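Local atomic coordinates of DNR protein (Pseudomonas aeruginosa, PDB entry 2Z69), a protein that regulates dissimilative nitrate respiration in response to nitric oxide, probably as a DNA-binding transcription factor, and is represented here by its sensor domain. Residues V9-L14 and V26-L31; A90-D95 and F114-Y119. All coordinates share one frame; numbering follows the deposited sequence.

Contact 1. Residues V9-L14 and V26-L31; sequences VHQQLL and VQLQEL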
loop_
_atom_site.group_PDB
_atom_site.type_symbol
_atom_site.label_atom_id
_atom_site.label_comp_id
_atom_site.label_asym_id
_atom_site.label_seq_id
_atom_site.Cartn_x
_atom_site.Cartn_y
_atom_site.Cartn_z
ATOM N N VAL B 9 18.098 -19.293 -16.991
ATOM C CA VAL B 9 17.988 -19.950 -15.673
ATOM C C VAL B 9 17.591 -18.995 -14.522
ATOM O O VAL B 9 16.792 -19.371 -13.662
ATOM C CB VAL B 9 19.229 -20.873 -15.337
ATOM C CG1 VAL B 9 20.519 -20.357 -15.985
ATOM C CG2 VAL B 9 19.410 -21.079 -13.819
ATOM N N HIS B 10 18.116 -17.772 -14.512
ATOM C CA HIS B 10 17.753 -16.822 -13.442
ATOM C C HIS B 10 16.329 -16.284 -13.613
ATOM O O HIS B 10 15.581 -16.199 -12.644
ATOM C CB HIS B 10 18.742 -15.665 -13.318
ATOM C CG HIS B 10 20.155 -16.085 -13.052
ATOM N ND1 HIS B 10 21.225 -15.252 -13.291
ATOM C CD2 HIS B 10 20.678 -17.248 -12.592
ATOM C CE1 HIS B 10 22.346 -15.881 -12.986
ATOM N NE2 HIS B 10 22.041 -17.094 -12.559
ATOM N N GLN B 11 15.951 -15.926 -14.844
ATOM C CA GLN B 11 14.550 -15.587 -15.114
ATOM C C GLN B 11 13.652 -16.716 -14.595
ATOM O O GLN B 11 12.690 -16.458 -13.884
ATOM C CB GLN B 11 14.293 -15.292 -16.605
ATOM C CG GLN B 11 14.414 -13.792 -16.991
ATOM C CD GLN B 11 15.530 -13.472 -18.013
ATOM O OE1 GLN B 11 16.563 -12.882 -17.669
ATOM N NE2 GLN B 11 15.307 -13.848 -19.271
ATOM N N GLN B 12 14.024 -17.961 -14.896
ATOM C CA GLN B 12 13.264 -19.156 -14.508
ATOM C C GLN B 12 12.958 -19.310 -13.009
ATOM O O GLN B 12 11.806 -19.568 -12.645
ATOM C CB GLN B 12 13.965 -20.407 -15.034
ATOM C CG GLN B 12 13.140 -21.683 -14.935
ATOM C CD GLN B 12 13.564 -22.723 -15.951
ATOM O OE1 GLN B 12 13.782 -22.409 -17.125
ATOM N NE2 GLN B 12 13.671 -23.974 -15.512
ATOM N N LEU B 13 13.967 -19.160 -12.145
ATOM C CA LEU B 13 13.750 -19.314 -10.690
ATOM C C LEU B 13 13.071 -18.084 -10.064
ATOM O O LEU B 13 12.239 -18.207 -9.170
ATOM C CB LEU B 13 15.035 -19.753 -9.946
ATOM C CG LEU B 13 16.063 -18.815 -9.297
ATOM C CD1 LEU B 13 17.006 -19.596 -8.389
ATOM C CD2 LEU B 13 16.858 -18.030 -10.319
ATOM N N LEU B 14 13.388 -16.905 -10.582
ATOM C CA LEU B 14 12.773 -15.668 -10.118
ATOM C C LEU B 14 11.314 -15.514 -10.477
ATOM O O LEU B 14 10.565 -14.860 -9.735
ATOM C CB LEU B 14 13.533 -14.464 -10.655
ATOM C CG LEU B 14 14.897 -14.321 -10.010
ATOM C CD1 LEU B 14 15.593 -13.101 -10.582
ATOM C CD2 LEU B 14 14.695 -14.154 -8.520
ATOM N N VAL B 26 10.429 -9.284 -20.341
ATOM C CA VAL B 26 11.211 -8.083 -20.650
ATOM C C VAL B 26 11.601 -7.328 -19.375
ATOM O O VAL B 26 12.773 -7.017 -19.169
ATOM C CB VAL B 26 10.450 -7.130 -21.616
ATOM C CG1 VAL B 26 11.364 -5.993 -22.090
ATOM C CG2 VAL B 26 9.902 -7.899 -22.800
ATOM N N GLN B 27 10.611 -7.055 -18.529
ATOM C CA GLN B 27 10.808 -6.324 -17.267
ATOM C C GLN B 27 11.729 -7.052 -16.307
ATOM O O GLN B 27 12.543 -6.424 -15.632
ATOM C CB GLN B 27 9.458 -6.024 -16.598
ATOM C CG GLN B 27 8.662 -4.916 -17.320
ATOM C CD GLN B 27 7.208 -4.838 -16.886
ATOM O OE1 GLN B 27 6.678 -5.752 -16.256
ATOM N NE2 GLN B 27 6.548 -3.743 -17.243
ATOM N N LEU B 28 11.603 -8.377 -16.266
ATOM C CA LEU B 28 12.422 -9.229 -15.406
ATOM C C LEU B 28 13.897 -9.175 -15.814
ATOM O O LEU B 28 14.778 -9.027 -14.962
ATOM C CB LEU B 28 11.898 -10.671 -15.431
ATOM C CG LEU B 28 12.372 -11.624 -14.340
ATOM C CD1 LEU B 28 12.459 -10.944 -12.963
ATOM C CD2 LEU B 28 11.463 -12.825 -14.283
ATOM N N GLN B 29 14.140 -9.284 -17.120
ATOM C CA GLN B 29 15.461 -9.159 -17.720
ATOM C C GLN B 29 16.108 -7.836 -17.310
ATOM O O GLN B 29 17.262 -7.806 -16.913
ATOM C CB GLN B 29 15.329 -9.263 -19.259
ATOM C CG GLN B 29 16.635 -9.350 -20.064
ATOM C CD GLN B 29 16.449 -9.055 -21.573
ATOM O OE1 GLN B 29 16.142 -7.925 -21.976
ATOM N NE2 GLN B 29 16.660 -10.073 -22.402
ATOM N N GLU B 30 15.348 -6.746 -17.393
ATOM C CA GLU B 30 15.861 -5.407 -17.084
ATOM C C GLU B 30 16.238 -5.271 -15.602
ATOM O O GLU B 30 17.225 -4.617 -15.256
ATOM C CB GLU B 30 14.846 -4.335 -17.502
ATOM C CG GLU B 30 15.372 -2.893 -17.420
ATOM C CD GLU B 30 14.413 -1.843 -17.982
ATOM O OE1 GLU B 30 13.445 -2.200 -18.694
ATOM O OE2 GLU B 30 14.638 -0.640 -17.720
ATOM N N LEU B 31 15.450 -5.921 -14.747
ATOM C CA LEU B 31 15.676 -5.949 -13.299
ATOM C C LEU B 31 16.948 -6.716 -12.938
ATOM O O LEU B 31 17.780 -6.211 -12.168
ATOM C CB LEU B 31 14.445 -6.546 -12.584
ATOM C CG LEU B 31 14.354 -6.514 -11.054
ATOM C CD1 LEU B 31 14.583 -5.106 -10.490
ATOM C CD2 LEU B 31 13.020 -7.064 -10.597
#
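Gln11 OE1 rests against the backbone of the opposite helix, 3.9 Å from Gln29 CA and nearly as close to the CB of the same residue. No hydrogen bond joins the two segments, so this amide oxygen meets Gln29 through carbon alone. The Gln11 chain gets there by bending at its second torsion (chi2 118°), which swings the amide toward Gln29. A glutamine suits this place: its methylenes pack while the polar amide lies at the more exposed end of the contact, beside exposed Gln29. The amide planes of Gln11 and Gln29 stand 79° apart, nearly perpendicular, so the two do not stack.

Gln11 CG lies 4.0 Å from Leu28 CG, and the two chains run alongside each other, head to tail. Leu28 has its CG anti to the backbone N, which carries the isobutyl group across to the first helix. One methyl, CD2, reaches the main chain at 3.9 Å from Gln11 O; the other, CD1, is 4.3 Å from Leu14 CB. Leu28 thus spreads its two branches over Gln11 and Leu14, about one turn apart on the same face of helix 6-14, a role for which a branched, buried aliphatic chain is well fitted. Leu32, one turn further along helix 25-33, also takes Gln11 and Leu14, and Phe20 of the connecting loop packs against Leu28.

The local axes pass 10.3 Å apart with their N-to-C directions 110° apart, a steep crossing, which keeps the shared patch small. Leu13 and Leu14 continue onto Tyr58 of strand 55-59, and His10 meets Phe112 edge-to-face. The arrangement is two short N-terminal helices joined by a loop and packed against the beta-barrel of a cyclic nucleotide-binding-type sensor domain.

Contact 2. Residues A90-D95 and F114-Y119; sequences AMMFMD and FSNKAY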
loop_
_atom_site.group_PDB
_atom_site.type_symbol
_atom_site.label_atom_id
_atom_site.label_comp_id
_atom_site.label_asym_id
_atom_site.label_seq_id
_atom_site.Cartn_x
_atom_site.Cartn_y
_atom_site.Cartn_z
ATOM N N ALA B 90 10.082 -4.676 1.997
ATOM C CA ALA B 90 9.257 -3.742 2.741
ATOM C C ALA B 90 9.891 -2.361 2.870
ATOM O O ALA B 90 9.196 -1.403 3.179
ATOM C CB ALA B 90 8.911 -4.301 4.126
ATOM N N MET B 91 11.198 -2.267 2.628
ATOM C CA MET B 91 11.937 -1.033 2.937
ATOM C C MET B 91 11.560 0.070 1.958
ATOM O O MET B 91 11.594 1.256 2.299
ATOM C CB MET B 91 13.466 -1.263 2.956
ATOM C CG MET B 91 14.034 -1.996 4.223
ATOM S SD MET B 91 13.740 -1.226 5.846
ATOM C CE MET B 91 14.331 0.439 5.590
ATOM N N MET B 92 11.187 -0.339 0.749
ATOM C CA MET B 92 10.733 0.560 -0.317
ATOM C C MET B 92 9.465 1.343 0.012
ATOM O O MET B 92 9.193 2.383 -0.587
ATOM C CB MET B 92 10.397 -0.270 -1.540
ATOM C CG MET B 92 11.470 -0.396 -2.544
ATOM S SD MET B 92 11.014 -1.622 -3.783
ATOM C CE MET B 92 11.429 -3.133 -2.916
ATOM N N PHE B 93 8.676 0.801 0.929
ATOM C CA PHE B 93 7.344 1.322 1.258
ATOM C C PHE B 93 7.287 1.674 2.737
ATOM O O PHE B 93 6.262 1.504 3.405
ATOM C CB PHE B 93 6.258 0.297 0.897
ATOM C CG PHE B 93 6.317 -0.175 -0.529
ATOM C CD1 PHE B 93 6.935 -1.385 -0.848
ATOM C CD2 PHE B 93 5.774 0.597 -1.557
ATOM C CE1 PHE B 93 7.002 -1.839 -2.173
ATOM C CE2 PHE B 93 5.840 0.158 -2.894
ATOM C CZ PHE B 93 6.460 -1.062 -3.202
ATOM N N MET B 94 8.425 2.140 3.236
ATOM C CA MET B 94 8.551 2.748 4.551
ATOM C C MET B 94 9.076 4.166 4.315
ATOM O O MET B 94 9.879 4.401 3.415
ATOM C CB MET B 94 9.545 1.942 5.394
ATOM C CG MET B 94 8.939 0.709 6.039
ATOM S SD MET B 94 10.123 -0.328 6.928
ATOM C CE MET B 94 11.048 0.878 7.871
ATOM N N ASP B 95 8.636 5.127 5.093
ATOM C CA ASP B 95 9.166 6.472 4.889
ATOM C C ASP B 95 10.417 6.630 5.745
ATOM O O ASP B 95 10.521 7.547 6.553
ATOM C CB ASP B 95 8.108 7.539 5.164
ATOM C CG ASP B 95 7.086 7.668 4.023
ATOM O OD1 ASP B 95 7.266 7.024 2.960
ATOM O OD2 ASP B 95 6.096 8.427 4.187
ATOM N N PHE B 114 18.782 -6.423 -5.529
ATOM C CA PHE B 114 18.033 -5.603 -6.475
ATOM C C PHE B 114 17.888 -4.187 -5.950
ATOM O O PHE B 114 17.576 -3.990 -4.789
ATOM C CB PHE B 114 16.657 -6.189 -6.670
ATOM C CG PHE B 114 16.656 -7.557 -7.257
ATOM C CD1 PHE B 114 16.453 -8.668 -6.462
ATOM C CD2 PHE B 114 16.832 -7.742 -8.604
ATOM C CE1 PHE B 114 16.416 -9.929 -7.005
ATOM C CE2 PHE B 114 16.806 -9.011 -9.143
ATOM C CZ PHE B 114 16.599 -10.100 -8.335
ATOM N N SER B 115 18.117 -3.197 -6.802
ATOM C CA SER B 115 17.886 -1.801 -6.469
ATOM C C SER B 115 16.399 -1.514 -6.242
ATOM O O SER B 115 15.541 -1.922 -7.054
ATOM C CB SER B 115 18.387 -0.939 -7.638
ATOM O OG SER B 115 18.010 0.402 -7.487
ATOM N N ASN B 116 16.101 -0.818 -5.142
ATOM C CA ASN B 116 14.761 -0.306 -4.885
ATOM C C ASN B 116 14.324 0.513 -6.078
ATOM O O ASN B 116 13.260 0.264 -6.649
ATOM C CB ASN B 116 14.705 0.509 -3.573
ATOM C CG ASN B 116 14.826 -0.374 -2.326
ATOM O OD1 ASN B 116 14.870 -1.583 -2.426
ATOM N ND2 ASN B 116 14.878 0.236 -1.158
ATOM N N LYS B 117 15.188 1.431 -6.509
ATOM C CA LYS B 117 14.885 2.328 -7.628
ATOM C C LYS B 117 14.545 1.616 -8.965
ATOM O O LYS B 117 13.645 2.031 -9.676
ATOM C CB LYS B 117 16.024 3.364 -7.810
ATOM N N ALA B 118 15.272 0.546 -9.287
ATOM C CA ALA B 118 15.001 -0.219 -10.504
ATOM C C ALA B 118 13.723 -1.011 -10.393
ATOM O O ALA B 118 13.006 -1.121 -11.345
ATOM C CB ALA B 118 16.159 -1.160 -10.837
ATOM N N TYR B 119 13.442 -1.592 -9.239
ATOM C CA TYR B 119 12.195 -2.346 -9.086
ATOM C C TYR B 119 10.989 -1.399 -9.252
ATOM O O TYR B 119 10.047 -1.686 -10.017
ATOM C CB TYR B 119 12.176 -3.102 -7.749
ATOM C CG TYR B 119 10.968 -3.992 -7.534
ATOM C CD1 TYR B 119 10.863 -5.234 -8.156
ATOM C CD2 TYR B 119 9.922 -3.580 -6.720
ATOM C CE1 TYR B 119 9.742 -6.051 -7.940
ATOM C CE2 TYR B 119 8.806 -4.378 -6.518
ATOM C CZ TYR B 119 8.731 -5.614 -7.118
ATOM O OH TYR B 119 7.615 -6.382 -6.888
#
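Met92 CG sits over the flat amide of Asn116, 3.4 Å from its CG and almost equally far from OD1 and ND2, so that the methylene covers the face of the group. This is the tight part of the contact. Further out, Met92 SD approaches Tyr119 CD2 at 3.7 Å, and the sulfur lies 4.9 Å from the ring centroid in an oblique Met-aromatic contact. A bend at the third torsion (chi3 -81°) turns the methyl back, leaving CE 3.8 Å from Asn116 OD1. The unbranched, pliable methionine can therefore meet an amide and a ring at once.

The other side is looser. Past the 3-10 turn the chain runs as a loop through Met94 to exposed Asp95, which hydrogen-bonds through OD2 to Thr139 OG1 of the second subunit. Lys117 CB is directed away from 90-95, and Ser115, the last residue of strand 109-115, caps helix 116-123, its OG accepting from Ala118 N at 3.3 Å.

Around the packed side, Phe56 of strand 55-59 touches Met92 and Asn116, Leu120 of helix 116-123 adds to Met92, and Leu133 of helix 127-140, probably the dimerization helix, packs against both Phe93 and Tyr119.

Overall arrangement
Contact 1 and contact 2 follow one another along the chain, with centres about 18 Å apart, yet their side chains meet directly. Leu31 joins them: its CG lies 3.7 Å from Phe114 CD2, and its CD2 lies 3.7 Å from Tyr119 CD1. Tyr119 thus meets Leu31 of helix 25-33 at CD1 and Met92 of 90-95 at CD2, while its hydroxyl bonds to Leu19 O in the loop between the two N-terminal helices. Leu14 CD1 adds a second link, 3.9 Å from Phe114 CZ. Both contacts lie beside strand 55-59 of the barrel, but the second subunit reaches contact 2 alone.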